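PDB 2GA8: ATP-dependent kinase YFH7 from Saccharomyces cerevisiae, which acts as an ATP-dependent P-loop kinase that could take part in assembly of the endoplasmic reticulum membrane. Local coordinates for residues G36-A41 and I264-Y269; G163-R168 and P240-A245. All coordinates share one frame; numbering follows the deposited sequence.

Interaction 1 of 2, residues G36-A41 and I264-Y269; sequences GKSTIA and ILEGLY. With SO4 (sulfate ion), chain G.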
loop_
_atom_site.group_PDB
_atom_site.type_symbol
_atom_site.label_atom_id
_atom_site.label_comp_id
_atom_site.label_asym_id
_atom_site.label_seq_id
_atom_site.Cartn_x
_atom_site.Cartn_y
_atom_site.Cartn_z
ATOM N N GLY A 36 -11.454 -9.137 5.076
ATOM C CA GLY A 36 -10.882 -10.031 4.088
ATOM C C GLY A 36 -10.105 -9.306 3.003
ATOM O O GLY A 36 -9.745 -9.902 1.990
ATOM N N LYS A 37 -9.825 -8.025 3.211
ATOM C CA LYS A 37 -9.097 -7.259 2.207
ATOM C C LYS A 37 -7.714 -7.834 1.918
ATOM O O LYS A 37 -7.271 -7.847 0.770
ATOM C CB LYS A 37 -8.984 -5.789 2.623
ATOM C CG LYS A 37 -8.313 -5.541 3.960
ATOM C CD LYS A 37 -8.304 -4.055 4.270
ATOM C CE LYS A 37 -7.715 -3.771 5.643
ATOM N NZ LYS A 37 -8.566 -4.313 6.746
ATOM N N SER A 38 -7.037 -8.317 2.952
ATOM C CA SER A 38 -5.712 -8.896 2.776
ATOM C C SER A 38 -5.754 -10.095 1.832
ATOM O O SER A 38 -5.000 -10.161 0.858
ATOM C CB SER A 38 -5.136 -9.319 4.133
ATOM O OG SER A 38 -3.894 -9.986 3.974
ATOM N N THR A 39 -6.653 -11.035 2.115
ATOM C CA THR A 39 -6.783 -12.240 1.306
ATOM C C THR A 39 -7.274 -11.963 -0.109
ATOM O O THR A 39 -6.790 -12.569 -1.065
ATOM C CB THR A 39 -7.727 -13.266 1.984
ATOM O OG1 THR A 39 -9.050 -12.726 2.079
ATOM C CG2 THR A 39 -7.228 -13.589 3.381
ATOM N N ILE A 40 -8.232 -11.051 -0.246
ATOM C CA ILE A 40 -8.753 -10.709 -1.560
ATOM C C ILE A 40 -7.623 -10.136 -2.413
ATOM O O ILE A 40 -7.468 -10.501 -3.579
ATOM C CB ILE A 40 -9.903 -9.673 -1.454
ATOM C CG1 ILE A 40 -11.131 -10.325 -0.800
ATOM C CG2 ILE A 40 -10.259 -9.133 -2.830
ATOM C CD1 ILE A 40 -12.219 -9.343 -0.407
ATOM N N ALA A 41 -6.832 -9.244 -1.824
ATOM C CA ALA A 41 -5.719 -8.633 -2.542
ATOM C C ALA A 41 -4.726 -9.699 -2.999
ATOM O O ALA A 41 -4.261 -9.685 -4.142
ATOM C CB ALA A 41 -5.014 -7.611 -1.652
ATOM N N ILE A 264 -1.671 -3.370 -6.334
ATOM C CA ILE A 264 -2.888 -3.516 -5.557
ATOM C C ILE A 264 -2.617 -3.036 -4.136
ATOM O O ILE A 264 -1.898 -3.681 -3.388
ATOM C CB ILE A 264 -3.335 -4.993 -5.535
ATOM C CG1 ILE A 264 -3.595 -5.469 -6.968
ATOM C CG2 ILE A 264 -4.588 -5.149 -4.683
ATOM C CD1 ILE A 264 -3.568 -6.989 -7.125
ATOM N N LEU A 265 -3.185 -1.889 -3.783
ATOM C CA LEU A 265 -2.995 -1.326 -2.458
ATOM C C LEU A 265 -4.216 -1.647 -1.618
ATOM O O LEU A 265 -5.340 -1.359 -2.023
ATOM C CB LEU A 265 -2.811 0.192 -2.546
ATOM C CG LEU A 265 -1.634 0.652 -3.412
ATOM C CD1 LEU A 265 -2.119 0.955 -4.820
ATOM C CD2 LEU A 265 -1.006 1.892 -2.801
ATOM N N GLU A 266 -3.998 -2.263 -0.460
ATOM C CA GLU A 266 -5.110 -2.616 0.419
ATOM C C GLU A 266 -4.855 -2.039 1.797
ATOM O O GLU A 266 -3.723 -2.039 2.281
ATOM C CB GLU A 266 -5.272 -4.140 0.503
ATOM C CG GLU A 266 -4.031 -4.874 0.984
ATOM C CD GLU A 266 -4.066 -5.224 2.464
ATOM O OE1 GLU A 266 -4.927 -4.693 3.200
ATOM O OE2 GLU A 266 -3.212 -6.028 2.893
ATOM N N GLY A 267 -5.908 -1.533 2.424
ATOM C CA GLY A 267 -5.747 -0.961 3.746
ATOM C C GLY A 267 -7.018 -0.362 4.307
ATOM O O GLY A 267 -8.034 -0.226 3.618
ATOM N N LEU A 268 -6.948 0.012 5.576
ATOM C CA LEU A 268 -8.083 0.590 6.281
ATOM C C LEU A 268 -8.451 2.010 5.868
ATOM O O LEU A 268 -9.630 2.348 5.746
ATOM C CB LEU A 268 -7.783 0.631 7.779
ATOM C CG LEU A 268 -7.503 -0.654 8.555
ATOM C CD1 LEU A 268 -6.844 -0.298 9.885
ATOM C CD2 LEU A 268 -8.805 -1.415 8.776
ATOM N N TYR A 269 -7.431 2.827 5.640
ATOM C CA TYR A 269 -7.650 4.242 5.377
ATOM C C TYR A 269 -7.362 4.839 4.011
ATOM O O TYR A 269 -7.211 6.062 3.887
ATOM C CB TYR A 269 -6.892 5.014 6.465
ATOM C CG TYR A 269 -7.229 4.497 7.855
ATOM C CD1 TYR A 269 -8.552 4.457 8.293
ATOM C CD2 TYR A 269 -6.237 4.009 8.705
ATOM C CE1 TYR A 269 -8.886 3.940 9.541
ATOM C CE2 TYR A 269 -6.565 3.486 9.970
ATOM C CZ TYR A 269 -7.895 3.458 10.372
ATOM O OH TYR A 269 -8.246 2.940 11.599
HETATM S S SO4 G . -8.530 -8.092 6.916
HETATM O O1 SO4 G . -8.149 -7.699 8.291
HETATM O O2 SO4 G . -7.318 -8.183 6.081
HETATM O O3 SO4 G . -9.231 -9.387 6.956
HETATM O O4 SO4 G . -9.444 -7.073 6.360
HETATM O O HOH W 1 -2.515 -8.216 1.359
#
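The side chains of Lys-37 and Glu-266 cross at about a right angle, the aliphatic CG of the lysine lying 3.6 Å from Glu-266 OE1, where helix 37-41 runs antiparallel to strand 264-267, the axes of these short segments approaching to 8.4 Å. The packed end is apolar: Ala-41 CB rests 3.9 Å from Ile-264 CG2 and also meets the CG of Glu-266, and its lone methyl suits so close a helix-strand approach. Toward the other end the contact turns polar and wetter. A water donates to Glu-266 OE2 (2.8 Å) and to Ser-38 O, bridging strand and helix. A sulfate, probably from the crystallisation liquor, sits at the helix N-terminus, in the Walker A loop (P-loop) assigned to ATP by similarity. Extended through chi2 and chi3, then bent at chi4 (-66°), Lys-37 passes Gly-267 and brings NZ to sulfate O4 at 2.9 Å, with Leu-268 CD2 beside it. Gly-36, whose backbone angles call for glycine, gives its N-H to sulfate O3 (2.9 Å), and Ser-38 N serves O2. A methionine in place of Lys-37 would probably cost the sulfate its ammonium partner and Gly-31 O this donor. Lys-37 NZ stays 5.1 Å from Glu-266 OE1; an ammonium held on an anion here is consistent with a site for ATP phosphate.

Interaction 2 of 2, residues G163-R168 and P240-A245; sequences GFHLSR and PGFNHA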
loop_
_atom_site.group_PDB
_atom_site.type_symbol
_atom_site.label_atom_id
_atom_site.label_comp_id
_atom_site.label_asym_id
_atom_site.label_seq_id
_atom_site.Cartn_x
_atom_site.Cartn_y
_atom_site.Cartn_z
ATOM N N GLY A 163 2.620 -2.050 6.583
ATOM C CA GLY A 163 4.026 -1.737 6.722
ATOM C C GLY A 163 4.278 -0.298 7.122
ATOM O O GLY A 163 5.393 0.065 7.495
ATOM N N PHE A 164 3.243 0.529 7.053
ATOM C CA PHE A 164 3.390 1.932 7.408
ATOM C C PHE A 164 2.895 2.229 8.813
ATOM O O PHE A 164 2.782 3.385 9.220
ATOM C CB PHE A 164 2.680 2.791 6.364
ATOM C CG PHE A 164 3.417 2.848 5.062
ATOM C CD1 PHE A 164 4.326 3.872 4.814
ATOM C CD2 PHE A 164 3.274 1.833 4.117
ATOM C CE1 PHE A 164 5.088 3.886 3.645
ATOM C CE2 PHE A 164 4.031 1.837 2.946
ATOM C CZ PHE A 164 4.940 2.866 2.712
ATOM N N HIS A 165 2.612 1.169 9.557
ATOM C CA HIS A 165 2.173 1.322 10.932
ATOM C C HIS A 165 3.372 1.918 11.673
ATOM O O HIS A 165 4.508 1.484 11.472
ATOM C CB HIS A 165 1.827 -0.048 11.522
ATOM C CG HIS A 165 0.901 0.013 12.692
ATOM N ND1 HIS A 165 -0.440 0.304 12.566
ATOM C CD2 HIS A 165 1.125 -0.165 14.014
ATOM C CE1 HIS A 165 -1.003 0.303 13.762
ATOM N NE2 HIS A 165 -0.075 0.021 14.657
ATOM N N LEU A 166 3.138 2.920 12.510
ATOM C CA LEU A 166 4.241 3.513 13.253
ATOM C C LEU A 166 4.785 2.456 14.210
ATOM O O LEU A 166 4.027 1.634 14.730
ATOM C CB LEU A 166 3.760 4.741 14.027
ATOM C CG LEU A 166 3.330 5.908 13.134
ATOM C CD1 LEU A 166 2.707 7.013 13.974
ATOM C CD2 LEU A 166 4.539 6.414 12.361
ATOM N N SER A 167 6.097 2.466 14.427
ATOM C CA SER A 167 6.714 1.489 15.315
ATOM C C SER A 167 6.273 1.714 16.751
ATOM O O SER A 167 5.836 2.805 17.120
ATOM C CB SER A 167 8.240 1.577 15.242
ATOM O OG SER A 167 8.705 2.791 15.802
ATOM N N ARG A 168 6.401 0.674 17.564
ATOM C CA ARG A 168 6.017 0.768 18.961
ATOM C C ARG A 168 6.857 1.819 19.677
ATOM O O ARG A 168 6.349 2.548 20.531
ATOM C CB ARG A 168 6.168 -0.596 19.632
ATOM C CG ARG A 168 5.195 -1.645 19.102
ATOM C CD ARG A 168 5.420 -3.001 19.757
ATOM N NE ARG A 168 6.797 -3.456 19.597
ATOM C CZ ARG A 168 7.608 -3.753 20.609
ATOM N NH1 ARG A 168 8.849 -4.158 20.372
ATOM N NH2 ARG A 168 7.177 -3.647 21.860
ATOM N N PRO A 240 8.037 -1.231 3.036
ATOM C CA PRO A 240 8.006 -1.974 4.297
ATOM C C PRO A 240 6.806 -2.897 4.442
ATOM O O PRO A 240 5.775 -2.719 3.789
ATOM C CB PRO A 240 8.016 -0.867 5.345
ATOM C CG PRO A 240 7.244 0.230 4.663
ATOM C CD PRO A 240 7.838 0.210 3.271
ATOM N N GLY A 241 6.960 -3.887 5.314
ATOM C CA GLY A 241 5.896 -4.832 5.583
ATOM C C GLY A 241 5.722 -4.855 7.087
ATOM O O GLY A 241 6.474 -4.197 7.802
ATOM N N PHE A 242 4.736 -5.591 7.580
ATOM C CA PHE A 242 4.531 -5.656 9.017
ATOM C C PHE A 242 4.813 -7.062 9.525
ATOM O O PHE A 242 4.266 -8.039 9.011
ATOM C CB PHE A 242 3.096 -5.266 9.376
ATOM C CG PHE A 242 2.903 -4.970 10.837
ATOM C CD1 PHE A 242 3.289 -3.742 11.367
ATOM C CD2 PHE A 242 2.362 -5.925 11.689
ATOM C CE1 PHE A 242 3.139 -3.467 12.725
ATOM C CE2 PHE A 242 2.208 -5.661 13.052
ATOM C CZ PHE A 242 2.599 -4.429 13.569
ATOM N N ASN A 243 5.679 -7.159 10.527
ATOM C CA ASN A 243 6.024 -8.445 11.119
ATOM C C ASN A 243 5.113 -8.664 12.323
ATOM O O ASN A 243 5.310 -8.068 13.381
ATOM C CB ASN A 243 7.490 -8.448 11.561
ATOM C CG ASN A 243 7.967 -9.822 11.996
ATOM O OD1 ASN A 243 7.442 -10.405 12.945
ATOM N ND2 ASN A 243 8.969 -10.345 11.300
ATOM N N HIS A 244 4.107 -9.514 12.146
ATOM C CA HIS A 244 3.142 -9.808 13.197
ATOM C C HIS A 244 3.769 -10.427 14.442
ATOM O O HIS A 244 3.173 -10.411 15.518
ATOM C CB HIS A 244 2.053 -10.728 12.643
ATOM C CG HIS A 244 1.288 -10.128 11.507
ATOM N ND1 HIS A 244 0.417 -9.073 11.672
ATOM C CD2 HIS A 244 1.288 -10.412 10.183
ATOM C CE1 HIS A 244 -0.085 -8.731 10.498
ATOM N NE2 HIS A 244 0.428 -9.528 9.578
ATOM N N ALA A 245 4.976 -10.964 14.293
ATOM C CA ALA A 245 5.674 -11.579 15.415
ATOM C C ALA A 245 6.371 -10.517 16.261
ATOM O O ALA A 245 6.254 -10.514 17.487
ATOM C CB ALA A 245 6.691 -12.593 14.904
HETATM O O HOH W 2 2.979 -3.054 4.028
#
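The ring of Phe-164 carries Pro-240 on one face: CG stands 4.1 Å from the ring centroid and 17° off the normal, a CH-pi contact displaced toward the rim, while Pro-240 CD touches CZ at 4.0 Å. A proline suits this place, since its ring offers polarised C-H groups to the aromatic face. Phe-195 meets Phe-164 edge-to-face, and Leu-198 of helix 192-206 adds apolar packing. The aromatic pair is less regular. The rings of His-165 and Phe-242 lie obliquely, planes at 81° and centroids 5.6 Å apart, and the nearest touch is His-165 CB on Phe-242 CE1 at 3.9 Å. With CG anti to the backbone N (chi1 -165°), Phe-242 sends its ring across to His-165, which also packs edge-to-face with Phe-190. At the edge of the Phe-242 ring, in its plane, lies His-244 ND1.

These side chains join the loop after strand 156-160, the edge strand of the parallel core sheet of the P-loop fold, to strand 237-243 of the separate mixed sheet. Between the Phe-164/Pro-240 and His-165/Phe-242 contacts the backbones come very close, the CA atoms of Gly-163 and Gly-241 being 3.8 Å apart. A CB on Gly-163 would run into Pro-240 O and Gly-241 N, which explains the glycine. Its CA-H points almost straight at that same oxygen, 3.6 Å from CA to Pro-240 O. No direct hydrogen bond joins the segments; instead a water accepts from Gly-163 N and donates to Pro-240 O, each at 2.8 Å. Gly-163 O, touched by Pro-240 CG, accepts a hydrogen bond from Asn-132 ND2, which also serves His-165 O.

How the interactions relate
Interaction 2 is nested within the long chain excursion that interaction 1 closes. Their centres lie 15 Å apart, their nearest atoms are about 7 Å apart, and they do not touch. Strand 156-160 connects them: it pairs in parallel with strand 262-267 of interaction 1, through backbone bonds of Ile-264 and Glu-266 to Val-159, and then runs on into the 163-168 loop of interaction 2. Interaction 1 holds the sulfate in the putative ATP site, whereas interaction 2 ties the neighbouring loop to the mixed sheet. The Phe-242 side chain is about 10 Å from that of Ser-38, so the second contact lies near the P-loop without belonging to it.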